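Local coordinates for protein magnesium transporter MgtE (Enterococcus faecalis, PDB 2OUX) that probably acts as a homodimeric magnesium transporter of the SLC41A family, its cytosolic part carrying several magnesium-binding sites, at residues Ile70-Glu75 / Ala101-Asn106. Numbering follows the deposited sequence.
With MG (magnesium ion), chain G; MG (magnesium ion), chain D.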
loop_
_atom_site.group_PDB
_atom_site.type_symbol
_atom_site.label_atom_id
_atom_site.label_comp_id
_atom_site.label_asym_id
_atom_site.label_seq_id
_atom_site.Cartn_x
_atom_site.Cartn_y
_atom_site.Cartn_z
ATOM N N ILE A 70 4.525 -13.395 11.865
ATOM C CA ILE A 70 4.236 -14.799 12.120
ATOM C C ILE A 70 2.755 -14.835 12.536
ATOM O O ILE A 70 2.307 -14.012 13.340
ATOM C CB ILE A 70 5.113 -15.369 13.291
ATOM C CG1 ILE A 70 6.601 -15.300 12.928
ATOM C CG2 ILE A 70 4.690 -16.795 13.605
ATOM C CD1 ILE A 70 6.921 -15.947 11.585
ATOM N N GLU A 71 1.994 -15.772 11.986
ATOM C CA GLU A 71 0.578 -15.874 12.324
ATOM C C GLU A 71 0.394 -16.150 13.813
ATOM O O GLU A 71 0.760 -17.214 14.296
ATOM C CB GLU A 71 -0.077 -16.968 11.481
ATOM C CG GLU A 71 -0.356 -16.528 10.054
ATOM C CD GLU A 71 -0.786 -17.673 9.149
ATOM O OE1 GLU A 71 -1.716 -18.416 9.528
ATOM O OE2 GLU A 71 -0.200 -17.828 8.053
ATOM N N GLU A 72 -0.170 -15.183 14.535
ATOM C CA GLU A 72 -0.377 -15.313 15.978
ATOM C C GLU A 72 -1.297 -16.473 16.355
ATOM O O GLU A 72 -1.399 -16.841 17.525
ATOM C CB GLU A 72 -0.953 -14.020 16.566
ATOM C CG GLU A 72 -2.436 -13.817 16.296
ATOM C CD GLU A 72 -2.688 -13.044 15.033
ATOM O OE1 GLU A 72 -1.929 -13.257 14.072
ATOM O OE2 GLU A 72 -3.642 -12.241 14.999
ATOM N N ASP A 73 -1.980 -17.030 15.364
ATOM C CA ASP A 73 -2.883 -18.147 15.590
ATOM C C ASP A 73 -2.103 -19.433 15.378
ATOM O O ASP A 73 -2.602 -20.526 15.637
ATOM C CB ASP A 73 -4.063 -18.071 14.621
ATOM C CG ASP A 73 -5.036 -16.962 14.979
ATOM O OD1 ASP A 73 -4.569 -15.847 15.296
ATOM O OD2 ASP A 73 -6.264 -17.203 14.940
ATOM N N ASN A 74 -0.881 -19.270 14.879
ATOM C CA ASN A 74 0.062 -20.360 14.629
ATOM C C ASN A 74 -0.317 -21.524 15.535
ATOM O O ASN A 74 -0.563 -22.644 15.084
ATOM C CB ASN A 74 1.461 -19.881 15.006
ATOM C CG ASN A 74 2.561 -20.825 14.554
ATOM O OD1 ASN A 74 2.868 -20.919 13.367
ATOM N ND2 ASN A 74 3.173 -21.520 15.507
ATOM N N GLU A 75 -0.334 -21.210 16.827
ATOM C CA GLU A 75 -0.690 -22.104 17.921
ATOM C C GLU A 75 0.521 -22.676 18.617
ATOM O O GLU A 75 0.420 -23.138 19.762
ATOM C CB GLU A 75 -1.640 -23.218 17.470
ATOM C CG GLU A 75 -2.565 -23.671 18.608
ATOM C CD GLU A 75 -3.781 -24.416 18.116
ATOM O OE1 GLU A 75 -3.586 -25.436 17.425
ATOM O OE2 GLU A 75 -4.921 -23.986 18.417
ATOM N N ALA A 101 1.227 -7.020 18.791
ATOM C CA ALA A 101 1.483 -7.378 20.179
ATOM C C ALA A 101 0.169 -7.785 20.854
ATOM O O ALA A 101 0.080 -8.855 21.460
ATOM C CB ALA A 101 2.124 -6.214 20.915
ATOM N N VAL A 102 -0.843 -6.925 20.741
ATOM C CA VAL A 102 -2.148 -7.200 21.328
ATOM C C VAL A 102 -2.665 -8.565 20.872
ATOM O O VAL A 102 -3.182 -9.337 21.680
ATOM C CB VAL A 102 -3.176 -6.099 20.953
ATOM C CG1 VAL A 102 -4.596 -6.595 21.184
ATOM C CG2 VAL A 102 -2.928 -4.863 21.789
ATOM N N ASP A 103 -2.514 -8.876 19.588
ATOM C CA ASP A 103 -2.980 -10.160 19.084
ATOM C C ASP A 103 -2.245 -11.324 19.735
ATOM O O ASP A 103 -2.867 -12.306 20.152
ATOM C CB ASP A 103 -2.820 -10.247 17.558
ATOM C CG ASP A 103 -3.791 -9.351 16.824
ATOM O OD1 ASP A 103 -4.539 -8.648 17.520
ATOM O OD2 ASP A 103 -3.796 -9.341 15.568
ATOM N N LEU A 104 -0.923 -11.225 19.812
ATOM C CA LEU A 104 -0.120 -12.280 20.411
ATOM C C LEU A 104 -0.647 -12.520 21.825
ATOM O O LEU A 104 -1.012 -13.638 22.185
ATOM C CB LEU A 104 1.350 -11.857 20.464
ATOM C CG LEU A 104 2.444 -12.916 20.654
ATOM C CD1 LEU A 104 2.032 -13.909 21.718
ATOM C CD2 LEU A 104 2.693 -13.636 19.340
ATOM N N LEU A 105 -0.694 -11.460 22.620
ATOM C CA LEU A 105 -1.169 -11.559 23.991
ATOM C C LEU A 105 -2.535 -12.226 24.123
ATOM O O LEU A 105 -2.720 -13.100 24.971
ATOM C CB LEU A 105 -1.190 -10.176 24.625
ATOM C CG LEU A 105 0.229 -9.613 24.734
ATOM C CD1 LEU A 105 0.195 -8.222 25.328
ATOM C CD2 LEU A 105 1.074 -10.541 25.605
ATOM N N ASN A 106 -3.487 -11.836 23.283
ATOM C CA ASN A 106 -4.815 -12.434 23.344
ATOM C C ASN A 106 -4.816 -13.908 22.962
ATOM O O ASN A 106 -5.833 -14.585 23.093
ATOM C CB ASN A 106 -5.793 -11.666 22.454
ATOM C CG ASN A 106 -6.028 -10.263 22.948
ATOM O OD1 ASN A 106 -6.174 -10.041 24.140
ATOM N ND2 ASN A 106 -6.068 -9.306 22.034
HETATM MG MG MG G . -1.340 -11.516 12.872
HETATM MG MG MG D . -5.919 -7.010 16.864
HETATM O O HOH W 1 -3.667 -11.541 12.538
HETATM O O HOH W 2 -5.070 -7.076 14.775
HETATM O O HOH W 3 -7.466 -7.225 18.683
HETATM O O HOH W 4 -7.319 -8.488 16.245
HETATM O O HOH W 5 -4.539 -5.651 17.670
#
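Two neighbouring magnesium sites of the cytosolic part of MgtE meet where the N-domain carboxylates of E72 and D103 face each other. E72 sits in the loop between helices 60-67 and 79-83, and D103 lies on helix 98-107. No hydrogen bond joins the two segments. Instead OE2 of E72 approaches OD2 of D103 to 3.0 Å, acceptor against acceptor, with the carboxylate planes only 19° apart. Each acid turns its other oxygen to a separate metal: E72 OE1 binds one magnesium at 2.2 Å, and D103 OD1 binds the second at the same length. The bound cations probably offset the repulsion between the facing oxygens. In this all-helical domain, which belongs with the CBS domains to the cytosolic part of the transporter, the D103 ion also takes the carbonyl oxygen of A141, so the site ties helix 98-107 to helix 139-142, and four waters fill out its shell. One of them donates a hydrogen bond of 2.7 Å to D103 OD2, while a water on the other magnesium donates one of 2.6 Å to E72 OE2, which would help hold each of the two facing oxygens in place. A chi1 of 77° sets CG of E72 between its own backbone N and carbonyl carbon, 3.8 Å from CB of D103; the bend at chi2 (-91°) then directs the carboxylate, so that OE1 meets the magnesium and OE2 faces D103. Behind the acids, CB of E72 packs near the backbone N of L104, whose side chain continues to L81 on helix 79-83.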